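PDB 7BR2: lipolytic enzyme, G-D-S-L family from Bacteroides thetaiotaomicron, which metabolises the drug diltiazem as a gut-microbial serine esterase of the SGNH (GDSL) hydrolase family. Local coordinates for residues A[87-92]-A[157-162]; A[115-120]-A[164-169]; A[137-142]-A[183-188]. All coordinates share one frame; numbering follows the deposited sequence.

Interaction 1: A[87-92]-A[157-162]; sequences FGMNDS and ETIKRI
I162 sends its two branches to different parts of the 87-92 loop. Its CG2 comes obliquely at the F87 ring, 3.4 Å from F87 CE2, while its CD1 reaches past to the loop backbone and lies 4.1 Å from G88 CA. F87 is set for this by a chi1 of 68°, which puts CG between the backbone N and the carbonyl carbon. One helical turn back, I159 lays CG1 against S92, 3.5 Å from S92 OG, and extends CD1 to M89, whose SD passes slantwise 4.0 Å away. T158 CG2 closes the row, 4.0 Å from S92 CB. S92 OG is itself turned into the loop, donating to G88 O over 2.8 Å in the carbonyl plane; S92 N donates to the same oxygen, and K155 NZ also bonds S92 OG. G88 has a phi of 124°, at which any CB would press on the preceding carbonyl oxygen and also face I162 CD1. The sequence GMND matches block III of SGNH hydrolases, where the asparagine usually lines the oxyanion hole, a role N90 probably shares. D91 CB lies against I162 CD1, while its OD2 is held by A64 N and S113 OG. The 157-162 turns of helix 155-173 thus offer the loop only carbon: contact rests on apolar packing, while S92 OG and G88 O pair within the turn.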
loop_
_atom_site.group_PDB
_atom_site.type_symbol
_atom_site.label_atom_id
_atom_site.label_comp_id
_atom_site.label_asym_id
_atom_site.label_seq_id
_atom_site.Cartn_x
_atom_site.Cartn_y
_atom_site.Cartn_z
ATOM N N PHE A 87 -10.398 -9.016 6.681
ATOM C CA PHE A 87 -11.105 -8.839 7.944
ATOM C C PHE A 87 -10.548 -9.845 8.938
ATOM O O PHE A 87 -9.727 -10.702 8.592
ATOM C CB PHE A 87 -12.622 -9.023 7.792
ATOM C CG PHE A 87 -13.031 -10.430 7.464
ATOM C CD1 PHE A 87 -12.776 -10.965 6.213
ATOM C CD2 PHE A 87 -13.656 -11.224 8.413
ATOM C CE1 PHE A 87 -13.142 -12.264 5.916
ATOM C CE2 PHE A 87 -14.026 -12.514 8.122
ATOM C CZ PHE A 87 -13.771 -13.039 6.871
ATOM N N GLY A 88 -10.986 -9.732 10.190
ATOM C CA GLY A 88 -10.633 -10.702 11.207
ATOM C C GLY A 88 -9.963 -10.109 12.429
ATOM O O GLY A 88 -10.027 -10.704 13.505
ATOM N N MET A 89 -9.274 -8.979 12.279
ATOM C CA MET A 89 -8.602 -8.408 13.444
ATOM C C MET A 89 -9.601 -8.070 14.549
ATOM O O MET A 89 -9.336 -8.313 15.736
ATOM C CB MET A 89 -7.783 -7.182 13.047
ATOM C CG MET A 89 -7.023 -6.556 14.223
ATOM S SD MET A 89 -5.768 -7.609 15.009
ATOM C CE MET A 89 -4.471 -7.642 13.773
ATOM N N ASN A 90 -10.766 -7.533 14.179
ATOM C CA ASN A 90 -11.817 -7.246 15.145
ATOM C C ASN A 90 -12.691 -8.461 15.403
ATOM O O ASN A 90 -13.126 -8.678 16.534
ATOM C CB ASN A 90 -12.660 -6.068 14.658
ATOM C CG ASN A 90 -11.902 -4.766 14.712
ATOM O OD1 ASN A 90 -11.311 -4.426 15.745
ATOM N ND2 ASN A 90 -11.876 -4.045 13.595
ATOM N N ASP A 91 -12.982 -9.238 14.358
ATOM C CA ASP A 91 -13.798 -10.433 14.530
ATOM C C ASP A 91 -13.213 -11.357 15.595
ATOM O O ASP A 91 -13.949 -11.956 16.388
ATOM C CB ASP A 91 -13.929 -11.170 13.191
ATOM C CG ASP A 91 -14.379 -10.258 12.041
ATOM O OD1 ASP A 91 -13.667 -9.257 11.755
ATOM O OD2 ASP A 91 -15.434 -10.551 11.416
ATOM N N SER A 92 -11.888 -11.484 15.632
ATOM C CA SER A 92 -11.254 -12.446 16.523
ATOM C C SER A 92 -11.456 -12.114 17.997
ATOM O O SER A 92 -11.406 -13.022 18.834
ATOM C CB SER A 92 -9.761 -12.527 16.227
ATOM O OG SER A 92 -9.217 -11.229 16.086
ATOM N N GLU A 157 -4.190 -16.999 16.216
ATOM C CA GLU A 157 -4.606 -18.318 15.740
ATOM C C GLU A 157 -6.060 -18.307 15.276
ATOM O O GLU A 157 -6.401 -18.930 14.262
ATOM C CB GLU A 157 -4.386 -19.367 16.831
ATOM C CG GLU A 157 -2.960 -19.368 17.407
ATOM C CD GLU A 157 -1.862 -19.411 16.341
ATOM O OE1 GLU A 157 -1.981 -20.201 15.383
ATOM O OE2 GLU A 157 -0.876 -18.646 16.466
ATOM N N THR A 158 -6.933 -17.600 16.001
ATOM C CA THR A 158 -8.293 -17.395 15.509
ATOM C C THR A 158 -8.278 -16.601 14.203
ATOM O O THR A 158 -9.024 -16.916 13.258
ATOM C CB THR A 158 -9.125 -16.685 16.577
ATOM O OG1 THR A 158 -9.175 -17.491 17.760
ATOM C CG2 THR A 158 -10.554 -16.413 16.097
ATOM N N ILE A 159 -7.410 -15.583 14.123
ATOM C CA ILE A 159 -7.270 -14.843 12.871
ATOM C C ILE A 159 -6.886 -15.784 11.730
ATOM O O ILE A 159 -7.504 -15.775 10.656
ATOM C CB ILE A 159 -6.252 -13.701 13.034
ATOM C CG1 ILE A 159 -6.808 -12.618 13.960
ATOM C CG2 ILE A 159 -5.899 -13.103 11.700
ATOM C CD1 ILE A 159 -5.813 -11.533 14.277
ATOM N N LYS A 160 -5.882 -16.633 11.957
ATOM C CA LYS A 160 -5.438 -17.566 10.926
ATOM C C LYS A 160 -6.539 -18.544 10.535
ATOM O O LYS A 160 -6.623 -18.946 9.369
ATOM C CB LYS A 160 -4.186 -18.320 11.391
ATOM C CG LYS A 160 -2.899 -17.515 11.250
ATOM C CD LYS A 160 -1.787 -18.038 12.136
ATOM C CE LYS A 160 -1.314 -19.413 11.691
ATOM N NZ LYS A 160 -0.063 -19.822 12.412
ATOM N N ARG A 161 -7.377 -18.957 11.488
ATOM C CA ARG A 161 -8.521 -19.806 11.143
ATOM C C ARG A 161 -9.469 -19.088 10.191
ATOM O O ARG A 161 -9.961 -19.679 9.215
ATOM C CB ARG A 161 -9.270 -20.228 12.404
ATOM C CG ARG A 161 -8.616 -21.334 13.188
ATOM C CD ARG A 161 -9.510 -21.749 14.345
ATOM N NE ARG A 161 -10.584 -22.643 13.916
ATOM C CZ ARG A 161 -11.632 -22.955 14.673
ATOM N NH1 ARG A 161 -11.744 -22.433 15.892
ATOM N NH2 ARG A 161 -12.561 -23.790 14.219
ATOM N N ILE A 162 -9.770 -17.819 10.485
ATOM C CA ILE A 162 -10.616 -17.044 9.576
ATOM C C ILE A 162 -9.964 -16.954 8.192
ATOM O O ILE A 162 -10.625 -17.113 7.154
ATOM C CB ILE A 162 -10.910 -15.650 10.174
ATOM C CG1 ILE A 162 -11.653 -15.784 11.508
ATOM C CG2 ILE A 162 -11.735 -14.817 9.199
ATOM C CD1 ILE A 162 -11.810 -14.490 12.268
#

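Interaction 2: A[115-120]-A[164-169]; sequences KNFQQM and EYQRES
The rings of F117 and Y165 are nearly perpendicular, with planes at 84° and centroids 6.0 Å apart, and they meet obliquely. The closest carbons are F117 CD2 and Y165 CE1, at 3.8 Å. Around F117, S169 OG sits at the ring edge, in its plane, Q166 CG approaches obliquely near F117 CE1, and outside the two segments the ring of F87 lies almost parallel. This is helix-helix packing within the parallel alpha/beta fold of SGNH hydrolases. Helix 102-125 forms the beta-alpha-beta crossover between the adjacent parallel strands 82-85 and 131-136, and helix 155-173 the next one, from 131-136 to 176-179. F117 and Q166 both reach M134 of strand 131-136, which places the pair of helices against the same side of the sheet. Over these segments the axes run 29° apart in the same sense and come no nearer than 11.5 Å, a wide spacing that the two aromatic side chains fill. Each ring is carried across the gap by a CG anti to its backbone N, with chi1 173° at F117. At the outer margin the Q118 chain crosses Y165 near its hydroxyl, Q118 CG being 3.6 Å from Y165 OH. One turn on from Y165 in helix 155-173, S169 OG is hydrogen-bonded to E121 OE2 and at the same time lies 3.6 Å from F117 CE2.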
loop_
_atom_site.group_PDB
_atom_site.type_symbol
_atom_site.label_atom_id
_atom_site.label_comp_id
_atom_site.label_asym_id
_atom_site.label_seq_id
_atom_site.Cartn_x
_atom_site.Cartn_y
_atom_site.Cartn_z
ATOM N N LYS A 115 -19.878 -16.868 9.902
ATOM C CA LYS A 115 -21.298 -16.697 9.621
ATOM C C LYS A 115 -21.534 -15.385 8.872
ATOM O O LYS A 115 -22.255 -15.351 7.865
ATOM C CB LYS A 115 -22.098 -16.766 10.932
ATOM C CG LYS A 115 -23.627 -16.699 10.764
ATOM C CD LYS A 115 -24.339 -16.364 12.068
ATOM C CE LYS A 115 -25.781 -15.951 11.824
ATOM N NZ LYS A 115 -26.714 -17.071 12.099
ATOM N N ASN A 116 -20.906 -14.299 9.328
ATOM C CA ASN A 116 -21.070 -13.031 8.609
ATOM C C ASN A 116 -20.387 -13.058 7.238
ATOM O O ASN A 116 -20.951 -12.583 6.224
ATOM C CB ASN A 116 -20.539 -11.885 9.457
ATOM C CG ASN A 116 -21.376 -11.675 10.683
ATOM O OD1 ASN A 116 -22.606 -11.616 10.594
ATOM N ND2 ASN A 116 -20.732 -11.605 11.846
ATOM N N PHE A 117 -19.189 -13.647 7.180
ATOM C CA PHE A 117 -18.482 -13.740 5.911
ATOM C C PHE A 117 -19.321 -14.450 4.866
ATOM O O PHE A 117 -19.218 -14.125 3.687
ATOM C CB PHE A 117 -17.144 -14.461 6.065
ATOM C CG PHE A 117 -16.452 -14.734 4.752
ATOM C CD1 PHE A 117 -15.712 -13.743 4.128
ATOM C CD2 PHE A 117 -16.550 -15.973 4.139
ATOM C CE1 PHE A 117 -15.074 -13.979 2.922
ATOM C CE2 PHE A 117 -15.916 -16.218 2.926
ATOM C CZ PHE A 117 -15.176 -15.220 2.319
ATOM N N GLN A 118 -20.134 -15.429 5.276
ATOM C CA GLN A 118 -20.940 -16.183 4.316
ATOM C C GLN A 118 -21.995 -15.296 3.664
ATOM O O GLN A 118 -22.310 -15.459 2.477
ATOM C CB GLN A 118 -21.594 -17.387 5.009
ATOM C CG GLN A 118 -20.643 -18.584 5.245
ATOM C CD GLN A 118 -21.279 -19.710 6.062
ATOM O OE1 GLN A 118 -21.267 -19.690 7.292
ATOM N NE2 GLN A 118 -21.817 -20.709 5.369
ATOM N N GLN A 119 -22.560 -14.360 4.428
ATOM C CA GLN A 119 -23.435 -13.352 3.837
ATOM C C GLN A 119 -22.690 -12.581 2.753
ATOM O O GLN A 119 -23.159 -12.445 1.611
ATOM C CB GLN A 119 -23.916 -12.412 4.942
ATOM C CG GLN A 119 -24.829 -13.049 6.001
ATOM C CD GLN A 119 -26.080 -13.660 5.410
ATOM O OE1 GLN A 119 -26.127 -14.851 5.106
ATOM N NE2 GLN A 119 -27.091 -12.830 5.207
ATOM N N MET A 120 -21.489 -12.116 3.089
ATOM C CA MET A 120 -20.696 -11.406 2.083
ATOM C C MET A 120 -20.396 -12.297 0.876
ATOM O O MET A 120 -20.518 -11.859 -0.274
ATOM C CB MET A 120 -19.392 -10.897 2.695
ATOM C CG MET A 120 -19.563 -9.911 3.836
ATOM S SD MET A 120 -17.948 -9.271 4.293
ATOM C CE MET A 120 -17.875 -7.960 3.120
ATOM N N GLU A 164 -7.937 -19.077 6.807
ATOM C CA GLU A 164 -8.075 -20.367 6.128
ATOM C C GLU A 164 -9.479 -20.554 5.575
ATOM O O GLU A 164 -9.653 -21.109 4.480
ATOM C CB GLU A 164 -7.700 -21.518 7.068
ATOM C CG GLU A 164 -6.300 -22.098 6.848
ATOM C CD GLU A 164 -5.988 -22.380 5.362
ATOM O OE1 GLU A 164 -6.652 -23.266 4.765
ATOM O OE2 GLU A 164 -5.069 -21.744 4.797
ATOM N N TYR A 165 -10.495 -20.105 6.314
ATOM C CA TYR A 165 -11.840 -20.145 5.750
ATOM C C TYR A 165 -11.925 -19.290 4.483
ATOM O O TYR A 165 -12.553 -19.691 3.490
ATOM C CB TYR A 165 -12.871 -19.690 6.772
ATOM C CG TYR A 165 -14.265 -20.063 6.346
ATOM C CD1 TYR A 165 -14.965 -19.284 5.428
ATOM C CD2 TYR A 165 -14.872 -21.206 6.830
ATOM C CE1 TYR A 165 -16.234 -19.628 5.012
ATOM C CE2 TYR A 165 -16.153 -21.559 6.427
ATOM C CZ TYR A 165 -16.825 -20.765 5.515
ATOM O OH TYR A 165 -18.091 -21.111 5.111
ATOM N N GLN A 166 -11.271 -18.121 4.494
ATOM C CA GLN A 166 -11.193 -17.305 3.285
ATOM C C GLN A 166 -10.534 -18.068 2.139
ATOM O O GLN A 166 -11.044 -18.074 1.013
ATOM C CB GLN A 166 -10.413 -16.024 3.562
ATOM C CG GLN A 166 -11.178 -14.923 4.213
ATOM C CD GLN A 166 -10.325 -13.693 4.365
ATOM O OE1 GLN A 166 -9.480 -13.619 5.256
ATOM N NE2 GLN A 166 -10.523 -12.721 3.480
ATOM N N ARG A 167 -9.379 -18.687 2.405
ATOM C CA ARG A 167 -8.637 -19.398 1.361
ATOM C C ARG A 167 -9.503 -20.475 0.714
ATOM O O ARG A 167 -9.577 -20.578 -0.517
ATOM C CB ARG A 167 -7.345 -19.994 1.940
ATOM C CG ARG A 167 -6.395 -20.631 0.901
ATOM C CD ARG A 167 -5.319 -21.554 1.540
ATOM N NE ARG A 167 -4.387 -20.883 2.464
ATOM C CZ ARG A 167 -3.238 -20.298 2.100
ATOM N NH1 ARG A 167 -2.852 -20.291 0.826
ATOM N NH2 ARG A 167 -2.460 -19.718 3.011
ATOM N N GLU A 168 -10.197 -21.264 1.534
ATOM C CA GLU A 168 -10.991 -22.353 0.981
ATOM C C GLU A 168 -12.223 -21.841 0.248
ATOM O O GLU A 168 -12.610 -22.416 -0.782
ATOM C CB GLU A 168 -11.378 -23.326 2.094
ATOM C CG GLU A 168 -10.139 -23.878 2.787
ATOM C CD GLU A 168 -10.420 -24.621 4.079
ATOM O OE1 GLU A 168 -11.606 -24.748 4.461
ATOM O OE2 GLU A 168 -9.439 -25.066 4.723
ATOM N N SER A 169 -12.837 -20.751 0.734
ATOM C CA SER A 169 -13.925 -20.139 -0.025
ATOM C C SER A 169 -13.434 -19.678 -1.392
ATOM O O SER A 169 -14.106 -19.891 -2.411
ATOM C CB SER A 169 -14.531 -18.975 0.769
ATOM O OG SER A 169 -15.585 -18.348 0.051
#

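Interaction 3: A[137-142]-A[183-188]; sequences TSPYDE and PMVAIN
M184 meets the 137-142 loop along most of its length. Its CB abuts the proline ring, 3.6 Å from P139 CD, and the chain then crosses that ring at about a right angle. Farther out, M184 SD rests on S138 CB at 3.5 Å, and the bend at chi3 (82°) keeps CE beside the same carbon, 3.9 Å from S138 CB. V185 meets the CB end of the same proline ring, its CG2 sliding past P139 CB at 3.6 Å. Beyond them D141 and N188 approach from opposite directions, and their carboxylate and amide planes stack, only 5° apart. D141 OD2 and N188 ND2 are 3.4 Å from each other, yet the angle is too poor for a hydrogen bond. The polar ends are held by others: T199 OG1 bonds D141 OD2, L200 N bonds N188 OD1, and D141 OD1 accepts from T143 N and A144 N, the first of these closing an Asx turn. An alanine in place of D141 is likely to leave the T199 hydroxyl and the turn's two N-H groups without their acceptor and to uncover the flat amide of N188. The loop follows strand 131-136 and is wedged between helices: P139 and V185 both touch N156 of helix 155-173, helix 181-194 packs against P139 and D141 through M184, V185 and N188, and M216 and L219 of helix 210-223 back M184.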
loop_
_atom_site.group_PDB
_atom_site.type_symbol
_atom_site.label_atom_id
_atom_site.label_comp_id
_atom_site.label_asym_id
_atom_site.label_seq_id
_atom_site.Cartn_x
_atom_site.Cartn_y
_atom_site.Cartn_z
ATOM N N THR A 137 -5.759 -10.913 6.370
ATOM C CA THR A 137 -5.314 -9.724 7.091
ATOM C C THR A 137 -3.902 -9.886 7.655
ATOM O O THR A 137 -3.436 -10.994 7.949
ATOM C CB THR A 137 -6.261 -9.399 8.243
ATOM O OG1 THR A 137 -5.707 -8.329 9.014
ATOM C CG2 THR A 137 -6.455 -10.606 9.149
ATOM N N SER A 138 -3.223 -8.746 7.803
ATOM C CA SER A 138 -1.999 -8.676 8.574
ATOM C C SER A 138 -2.247 -9.205 9.993
ATOM O O SER A 138 -3.377 -9.193 10.481
ATOM C CB SER A 138 -1.487 -7.230 8.598
ATOM O OG SER A 138 -2.497 -6.326 9.008
ATOM N N PRO A 139 -1.205 -9.660 10.686
ATOM C CA PRO A 139 -1.417 -10.428 11.915
ATOM C C PRO A 139 -1.440 -9.581 13.181
ATOM O O PRO A 139 -0.994 -8.433 13.211
ATOM C CB PRO A 139 -0.202 -11.365 11.927
ATOM C CG PRO A 139 0.901 -10.497 11.350
ATOM C CD PRO A 139 0.230 -9.593 10.326
ATOM N N TYR A 140 -1.984 -10.181 14.239
ATOM C CA TYR A 140 -1.766 -9.687 15.594
ATOM C C TYR A 140 -0.430 -10.232 16.094
ATOM O O TYR A 140 -0.245 -11.453 16.177
ATOM C CB TYR A 140 -2.903 -10.109 16.519
ATOM C CG TYR A 140 -2.718 -9.653 17.949
ATOM C CD1 TYR A 140 -3.010 -8.350 18.332
ATOM C CD2 TYR A 140 -2.228 -10.522 18.916
ATOM C CE1 TYR A 140 -2.831 -7.928 19.640
ATOM C CE2 TYR A 140 -2.046 -10.105 20.236
ATOM C CZ TYR A 140 -2.347 -8.810 20.589
ATOM O OH TYR A 140 -2.169 -8.398 21.897
ATOM N N ASP A 141 0.510 -9.341 16.403
ATOM C CA ASP A 141 1.869 -9.765 16.742
ATOM C C ASP A 141 1.926 -10.195 18.204
ATOM O O ASP A 141 2.038 -9.363 19.105
ATOM C CB ASP A 141 2.860 -8.642 16.486
ATOM C CG ASP A 141 4.292 -9.107 16.601
ATOM O OD1 ASP A 141 4.520 -10.272 17.009
ATOM O OD2 ASP A 141 5.189 -8.291 16.319
ATOM N N GLU A 142 1.926 -11.506 18.435
ATOM C CA GLU A 142 1.935 -12.074 19.779
ATOM C C GLU A 142 3.327 -12.203 20.386
ATOM O O GLU A 142 3.443 -12.320 21.609
ATOM C CB GLU A 142 1.302 -13.469 19.729
ATOM C CG GLU A 142 -0.156 -13.504 19.333
ATOM C CD GLU A 142 -0.674 -14.928 19.145
ATOM O OE1 GLU A 142 0.124 -15.884 19.274
ATOM O OE2 GLU A 142 -1.898 -15.099 18.982
ATOM N N PRO A 183 3.464 -14.330 5.950
ATOM C CA PRO A 183 4.746 -13.658 5.682
ATOM C C PRO A 183 5.085 -12.589 6.702
ATOM O O PRO A 183 6.263 -12.402 7.044
ATOM C CB PRO A 183 4.557 -13.057 4.280
ATOM C CG PRO A 183 3.320 -13.677 3.730
ATOM C CD PRO A 183 2.485 -14.108 4.868
ATOM N N MET A 184 4.087 -11.895 7.228
ATOM C CA MET A 184 4.386 -10.842 8.183
ATOM C C MET A 184 4.765 -11.425 9.535
ATOM O O MET A 184 5.617 -10.871 10.232
ATOM C CB MET A 184 3.202 -9.887 8.298
ATOM C CG MET A 184 3.086 -8.937 7.115
ATOM S SD MET A 184 1.649 -7.858 7.250
ATOM C CE MET A 184 2.321 -6.603 8.354
ATOM N N VAL A 185 4.135 -12.533 9.935
ATOM C CA VAL A 185 4.585 -13.237 11.134
ATOM C C VAL A 185 6.034 -13.669 10.966
ATOM O O VAL A 185 6.854 -13.504 11.876
ATOM C CB VAL A 185 3.671 -14.442 11.426
ATOM C CG1 VAL A 185 4.269 -15.292 12.531
ATOM C CG2 VAL A 185 2.297 -13.975 11.840
ATOM N N ALA A 186 6.377 -14.183 9.780
ATOM C CA ALA A 186 7.742 -14.638 9.530
ATOM C C ALA A 186 8.733 -13.487 9.652
ATOM O O ALA A 186 9.786 -13.618 10.300
ATOM C CB ALA A 186 7.830 -15.288 8.149
ATOM N N ILE A 187 8.410 -12.345 9.037
ATOM C CA ILE A 187 9.288 -11.181 9.146
ATOM C C ILE A 187 9.387 -10.731 10.596
ATOM O O ILE A 187 10.450 -10.289 11.058
ATOM C CB ILE A 187 8.788 -10.039 8.243
ATOM C CG1 ILE A 187 8.878 -10.434 6.776
ATOM C CG2 ILE A 187 9.584 -8.759 8.509
ATOM C CD1 ILE A 187 7.862 -9.718 5.901
ATOM N N ASN A 188 8.270 -10.786 11.321
ATOM C CA ASN A 188 8.284 -10.431 12.734
ATOM C C ASN A 188 9.266 -11.310 13.499
ATOM O O ASN A 188 10.060 -10.810 14.299
ATOM C CB ASN A 188 6.874 -10.525 13.321
ATOM C CG ASN A 188 6.041 -9.274 13.049
ATOM O OD1 ASN A 188 6.573 -8.215 12.718
ATOM N ND2 ASN A 188 4.728 -9.397 13.186
#

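Overall arrangement
All three interactions lie in the GDSL/SGNH hydrolase family region, on loops and helices around the parallel sheet. Interactions 1 and 2 share helix 155-173; their centres are about 11 Å apart, and they join where F87 CZ meets F117 CD1 at 3.4 Å. Interactions 1 and 3, with centres about 12 Å apart, meet through neighbouring loops: M89 CE is 3.6 Å from P139 O. Interactions 2 and 3 do not touch, their nearest atoms being about 5 Å apart. A probable Ser-His-Asp triad, S28, D204 and H207, lies near, without touching, the M89 side chain, so interaction 1 is next to the likely active site; at interaction 3, R205 NE, next to D204 in sequence, hydrogen-bonds D141 O.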